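Local coordinates for designed Anbu Protein (Synthetic construct, PDB 5LOY), which is a consensus-designed Anbu (ancestral beta subunit) protein that forms a helical assembly and is probably a proteasome-related Ntn-type hydrolase, at residues Gly115-Gly120 against Glu197-Arg202; Ala76-Glu81 against Pro122-Leu127. One frame throughout, in Å; residues are numbered along the deposited sequence.

How the contacts relate
From the N terminus, the chain reaches contact 2 first, at 76-81, the entry to helix 79-94. It then runs through that helix and into strand 110-118, where 115-120 opens contact 1, and turns straight back into 122-127, which closes the loop of contact 2. Contact 1 closes much later, at 197-202, so the two loops cross rather than nest. Their centres lie about 10 Å apart, and neighbouring strands of one sheet carry a segment of each, with G116 O 2.9 Å from R124 N. Contact 2 ties a helix start to this sheet; contact 1 ties it to the loop after strand 191-197 of the chain's second sheet.

Contact 1 (Gly115-Gly120 against Glu197-Arg202); sequences GGQIAG and ERDSLR
Q117 reaches across to D199 with both ends of its amide. The backbone N of D199 gives a hydrogen bond to OE1 of Q117 (2.8 Å), approaching at a C=O...N angle of 129° and tilted from the carbonyl plane. In the other direction NE2 of Q117 donates to OD1 of D199 at 3.1 Å, meeting that oxygen nearly along its C-O bond while the amide and carboxylate planes stand 43° apart. The extended Q117 chain, with CG anti to the backbone N (chi1 179°), carries the amide from the strand to the loop. Beside it, L201 crosses the glutamine at about a right angle; its CD2 touches CG of Q117 at 3.9 Å, and its other methyl, CD1, packs against CB of A119 at 4.0 Å.

The loop joining strands 191-197 and 205-209 begins with a type II beta turn, E197 to S200; the contact joins the end of a central strand of one sheet to a strand connection of the other, in the two-sheet layout expected of the Ntn-hydrolase fold. Within the turn, O of E197 accepts from both N and OG of S200, the hydroxyl at 2.7 Å. Cutting Q117 back to alanine is likely to leave the D199 amide without its acceptor and the carboxylate without the NE2 donor, and to open a gap beside L201.

Further out, Y196 OH also bonds OE1 of Q117 and is joined to N of L201, while the carbonyl of E121 takes NE2, so four bonds fix the rotation of the amide. R198, whose NE binds the carbonyl of D9, lies only at long ion-pair range from D199.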
loop_
_atom_site.group_PDB
_atom_site.type_symbol
_atom_site.label_atom_id
_atom_site.label_comp_id
_atom_site.label_asym_id
_atom_site.label_seq_id
_atom_site.Cartn_x
_atom_site.Cartn_y
_atom_site.Cartn_z
ATOM N N GLY A 115 -8.830 20.721 -7.072
ATOM C CA GLY A 115 -8.771 20.803 -8.536
ATOM C C GLY A 115 -10.006 21.368 -9.170
ATOM O O GLY A 115 -11.015 21.576 -8.510
ATOM N N GLY A 116 -9.929 21.637 -10.459
ATOM C CA GLY A 116 -11.057 22.199 -11.176
ATOM C C GLY A 116 -10.634 22.974 -12.405
ATOM O O GLY A 116 -9.524 22.804 -12.892
ATOM N N GLN A 117 -11.530 23.835 -12.892
ATOM C CA GLN A 117 -11.256 24.646 -14.059
ATOM C C GLN A 117 -11.928 26.001 -13.923
ATOM O O GLN A 117 -13.069 26.099 -13.509
ATOM C CB GLN A 117 -11.712 23.941 -15.332
ATOM C CG GLN A 117 -11.451 24.768 -16.576
ATOM C CD GLN A 117 -11.620 23.991 -17.866
ATOM O OE1 GLN A 117 -12.402 23.048 -17.954
ATOM N NE2 GLN A 117 -10.903 24.405 -18.880
ATOM N N ILE A 118 -11.198 27.047 -14.286
ATOM C CA ILE A 118 -11.713 28.414 -14.291
ATOM C C ILE A 118 -11.697 28.872 -15.740
ATOM O O ILE A 118 -10.751 28.595 -16.439
ATOM C CB ILE A 118 -10.829 29.288 -13.393
ATOM C CG1 ILE A 118 -11.110 28.934 -11.928
ATOM C CG2 ILE A 118 -11.079 30.754 -13.640
ATOM C CD1 ILE A 118 -10.081 29.455 -10.939
ATOM N N ALA A 119 -12.758 29.510 -16.219
ATOM C CA ALA A 119 -12.876 29.852 -17.652
ATOM C C ALA A 119 -11.586 30.466 -18.228
ATOM O O ALA A 119 -10.997 31.354 -17.598
ATOM C CB ALA A 119 -14.032 30.811 -17.866
ATOM N N GLY A 120 -11.154 29.976 -19.404
ATOM C CA GLY A 120 -9.956 30.490 -20.109
ATOM C C GLY A 120 -8.607 30.036 -19.544
ATOM O O GLY A 120 -7.583 30.679 -19.714
ATOM N N GLU A 197 -15.868 17.054 -17.282
ATOM C CA GLU A 197 -15.405 17.176 -18.667
ATOM C C GLU A 197 -14.733 18.523 -18.968
ATOM O O GLU A 197 -15.306 19.585 -18.727
ATOM C CB GLU A 197 -16.570 17.036 -19.652
ATOM C CG GLU A 197 -17.126 15.629 -19.849
ATOM C CD GLU A 197 -18.257 15.581 -20.892
ATOM O OE1 GLU A 197 -18.508 16.578 -21.617
ATOM O OE2 GLU A 197 -18.922 14.531 -20.978
ATOM N N ARG A 198 -13.537 18.458 -19.536
ATOM C CA ARG A 198 -12.797 19.642 -19.945
ATOM C C ARG A 198 -13.670 20.663 -20.688
ATOM O O ARG A 198 -14.373 20.311 -21.622
ATOM C CB ARG A 198 -11.626 19.221 -20.848
ATOM C CG ARG A 198 -10.619 20.323 -21.150
ATOM C CD ARG A 198 -9.797 20.000 -22.385
ATOM N NE ARG A 198 -8.368 19.998 -22.080
ATOM C CZ ARG A 198 -7.580 21.079 -22.011
ATOM N NH1 ARG A 198 -6.289 20.915 -21.722
ATOM N NH2 ARG A 198 -8.051 22.322 -22.216
ATOM N N ASP A 199 -13.591 21.918 -20.258
ATOM C CA ASP A 199 -14.332 23.045 -20.849
ATOM C C ASP A 199 -15.851 23.029 -20.687
ATOM O O ASP A 199 -16.511 23.868 -21.268
ATOM C CB ASP A 199 -14.023 23.241 -22.352
ATOM C CG ASP A 199 -12.534 23.429 -22.651
ATOM O OD1 ASP A 199 -11.689 23.603 -21.743
ATOM O OD2 ASP A 199 -12.213 23.408 -23.856
ATOM N N SER A 200 -16.419 22.116 -19.904
ATOM C CA SER A 200 -17.865 22.163 -19.642
ATOM C C SER A 200 -18.215 23.309 -18.688
ATOM O O SER A 200 -19.234 23.936 -18.852
ATOM C CB SER A 200 -18.360 20.827 -19.075
ATOM O OG SER A 200 -17.669 20.493 -17.877
ATOM N N LEU A 201 -17.360 23.551 -17.694
ATOM C CA LEU A 201 -17.574 24.574 -16.669
ATOM C C LEU A 201 -18.870 24.327 -15.895
ATOM O O LEU A 201 -19.583 25.247 -15.500
ATOM C CB LEU A 201 -17.533 25.969 -17.290
ATOM C CG LEU A 201 -16.226 26.308 -18.028
ATOM C CD1 LEU A 201 -16.330 27.675 -18.688
ATOM C CD2 LEU A 201 -15.022 26.277 -17.097
ATOM N N ARG A 202 -19.128 23.049 -15.664
ATOM C CA ARG A 202 -20.372 22.554 -15.108
ATOM C C ARG A 202 -20.063 21.197 -14.442
ATOM O O ARG A 202 -19.239 20.449 -14.932
ATOM C CB ARG A 202 -21.351 22.380 -16.272
ATOM C CG ARG A 202 -22.802 22.670 -15.981
ATOM C CD ARG A 202 -23.585 22.758 -17.294
ATOM N NE ARG A 202 -23.409 24.054 -17.975
ATOM C CZ ARG A 202 -24.075 25.179 -17.677
ATOM N NH1 ARG A 202 -24.984 25.203 -16.699
ATOM N NH2 ARG A 202 -23.829 26.303 -18.352
#

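Contact 2 (Ala76-Glu81 against Pro122-Leu127); sequences APSMFE and PPRLFL
F80 and F126 set their side chains at about a right angle, their rings meeting where CD2 of F80 lies 4.1 Å from CE2 of F126. The F126 ring reaches deeper, under the first turn of the helix: its CZ lies 3.7 Å from CA of F80, and its CE1 is equally near CB of M79, so the ring packs on both M79 CB and the backbone at F80.

R124 rises next to it from the same side of the strand. Its aliphatic part runs alongside M79, with CD 4.1 Å from CB of that residue, and a bend at chi3 (80°) turns the guanidinium up to the helix start. There N of F80 sits over one face of the flat group, 3.8 Å above its plane and offset toward the rim, while NH2 comes 3.8 Å from CB of F80. Countercharge comes from outside the two segments: E136 pairs with NE and E121 with NH1. The same E121 carboxylate accepts from N of M79, so one acidic group links the arginine to the helix start and is likely to be favoured as an anion.

The helix is capped by S78 at the N-cap position, whose OG accepts a bond from N of E81, nearly straight and 3.3 Å long.

M79 continues inward onto L114 and I118 of strand 110-118, and the F80 ring meets F134 of strand 134-136 edge-to-face. The N-terminal end of helix 79-94 is thereby seated across strands 110-118, 124-128 and 134-136 of the five-stranded antiparallel sheet.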
loop_
_atom_site.group_PDB
_atom_site.type_symbol
_atom_site.label_atom_id
_atom_site.label_comp_id
_atom_site.label_asym_id
_atom_site.label_seq_id
_atom_site.Cartn_x
_atom_site.Cartn_y
_atom_site.Cartn_z
ATOM N N ALA A 76 -11.319 33.467 -6.744
ATOM C CA ALA A 76 -9.894 33.411 -6.973
ATOM C C ALA A 76 -9.611 33.465 -8.466
ATOM O O ALA A 76 -10.281 32.816 -9.250
ATOM C CB ALA A 76 -9.341 32.142 -6.379
ATOM N N PRO A 77 -8.614 34.241 -8.872
ATOM C CA PRO A 77 -8.369 34.441 -10.301
ATOM C C PRO A 77 -7.703 33.256 -11.010
ATOM O O PRO A 77 -7.685 33.211 -12.229
ATOM C CB PRO A 77 -7.447 35.664 -10.330
ATOM C CG PRO A 77 -6.723 35.620 -9.018
ATOM C CD PRO A 77 -7.661 34.982 -8.025
ATOM N N SER A 78 -7.139 32.313 -10.268
ATOM C CA SER A 78 -6.530 31.124 -10.876
ATOM C C SER A 78 -6.515 29.997 -9.858
ATOM O O SER A 78 -6.630 30.234 -8.665
ATOM C CB SER A 78 -5.105 31.424 -11.372
ATOM O OG SER A 78 -4.168 31.407 -10.312
ATOM N N MET A 79 -6.430 28.766 -10.332
ATOM C CA MET A 79 -6.374 27.624 -9.430
ATOM C C MET A 79 -5.131 27.637 -8.556
ATOM O O MET A 79 -5.160 27.151 -7.447
ATOM C CB MET A 79 -6.431 26.324 -10.218
ATOM C CG MET A 79 -7.823 26.000 -10.759
ATOM S SD MET A 79 -9.031 25.433 -9.536
ATOM C CE MET A 79 -8.016 24.639 -8.323
ATOM N N PHE A 80 -4.041 28.202 -9.052
ATOM C CA PHE A 80 -2.859 28.375 -8.223
ATOM C C PHE A 80 -3.202 29.262 -7.017
ATOM O O PHE A 80 -2.862 28.912 -5.893
ATOM C CB PHE A 80 -1.700 28.950 -9.048
ATOM C CG PHE A 80 -0.400 29.058 -8.299
ATOM C CD1 PHE A 80 -0.108 30.190 -7.540
ATOM C CD2 PHE A 80 0.560 28.042 -8.380
ATOM C CE1 PHE A 80 1.093 30.297 -6.854
ATOM C CE2 PHE A 80 1.754 28.148 -7.703
ATOM C CZ PHE A 80 2.023 29.277 -6.942
ATOM N N GLU A 81 -3.863 30.396 -7.237
ATOM C CA GLU A 81 -4.269 31.239 -6.125
ATOM C C GLU A 81 -5.292 30.547 -5.212
ATOM O O GLU A 81 -5.277 30.741 -4.003
ATOM C CB GLU A 81 -4.808 32.579 -6.625
ATOM C CG GLU A 81 -3.746 33.491 -7.271
ATOM C CD GLU A 81 -2.558 33.827 -6.342
ATOM O OE1 GLU A 81 -2.791 34.122 -5.131
ATOM O OE2 GLU A 81 -1.382 33.796 -6.815
ATOM N N PRO A 122 -6.718 26.039 -18.469
ATOM C CA PRO A 122 -7.084 24.625 -18.530
ATOM C C PRO A 122 -7.475 24.053 -17.174
ATOM O O PRO A 122 -7.416 24.753 -16.163
ATOM C CB PRO A 122 -5.814 23.946 -19.065
ATOM C CG PRO A 122 -4.723 24.950 -18.931
ATOM C CD PRO A 122 -5.372 26.293 -19.008
ATOM N N PRO A 123 -7.911 22.787 -17.152
ATOM C CA PRO A 123 -8.153 22.106 -15.873
ATOM C C PRO A 123 -6.846 21.858 -15.138
ATOM O O PRO A 123 -5.848 21.532 -15.781
ATOM C CB PRO A 123 -8.801 20.764 -16.278
ATOM C CG PRO A 123 -9.176 20.903 -17.711
ATOM C CD PRO A 123 -8.280 21.947 -18.306
ATOM N N ARG A 124 -6.861 22.007 -13.809
ATOM C CA ARG A 124 -5.654 21.890 -12.987
ATOM C C ARG A 124 -5.942 21.132 -11.685
ATOM O O ARG A 124 -7.094 21.059 -11.233
ATOM C CB ARG A 124 -5.084 23.274 -12.686
ATOM C CG ARG A 124 -4.643 24.042 -13.922
ATOM C CD ARG A 124 -4.317 25.498 -13.617
ATOM N NE ARG A 124 -2.983 25.648 -13.039
ATOM C CZ ARG A 124 -2.421 26.811 -12.704
ATOM N NH1 ARG A 124 -3.086 27.963 -12.855
ATOM N NH2 ARG A 124 -1.193 26.821 -12.198
ATOM N N LEU A 125 -4.889 20.574 -11.101
ATOM C CA LEU A 125 -5.005 19.707 -9.944
ATOM C C LEU A 125 -3.826 19.925 -8.989
ATOM O O LEU A 125 -2.661 19.884 -9.427
ATOM C CB LEU A 125 -5.005 18.264 -10.410
ATOM C CG LEU A 125 -5.171 17.214 -9.311
ATOM C CD1 LEU A 125 -6.552 17.356 -8.681
ATOM C CD2 LEU A 125 -4.973 15.801 -9.847
ATOM N N PHE A 126 -4.132 20.127 -7.700
ATOM C CA PHE A 126 -3.118 20.435 -6.676
ATOM C C PHE A 126 -3.210 19.536 -5.455
ATOM O O PHE A 126 -4.293 19.044 -5.126
ATOM C CB PHE A 126 -3.278 21.863 -6.185
ATOM C CG PHE A 126 -2.972 22.891 -7.220
ATOM C CD1 PHE A 126 -3.915 23.231 -8.156
ATOM C CD2 PHE A 126 -1.741 23.509 -7.269
ATOM C CE1 PHE A 126 -3.631 24.182 -9.118
ATOM C CE2 PHE A 126 -1.445 24.454 -8.245
ATOM C CZ PHE A 126 -2.391 24.782 -9.173
ATOM N N LEU A 127 -2.072 19.349 -4.783
ATOM C CA LEU A 127 -2.006 18.663 -3.483
ATOM C C LEU A 127 -1.522 19.657 -2.450
ATOM O O LEU A 127 -0.474 20.281 -2.645
ATOM C CB LEU A 127 -1.046 17.493 -3.558
ATOM C CG LEU A 127 -0.703 16.738 -2.270
ATOM C CD1 LEU A 127 -1.925 16.114 -1.645
ATOM C CD2 LEU A 127 0.303 15.634 -2.557
#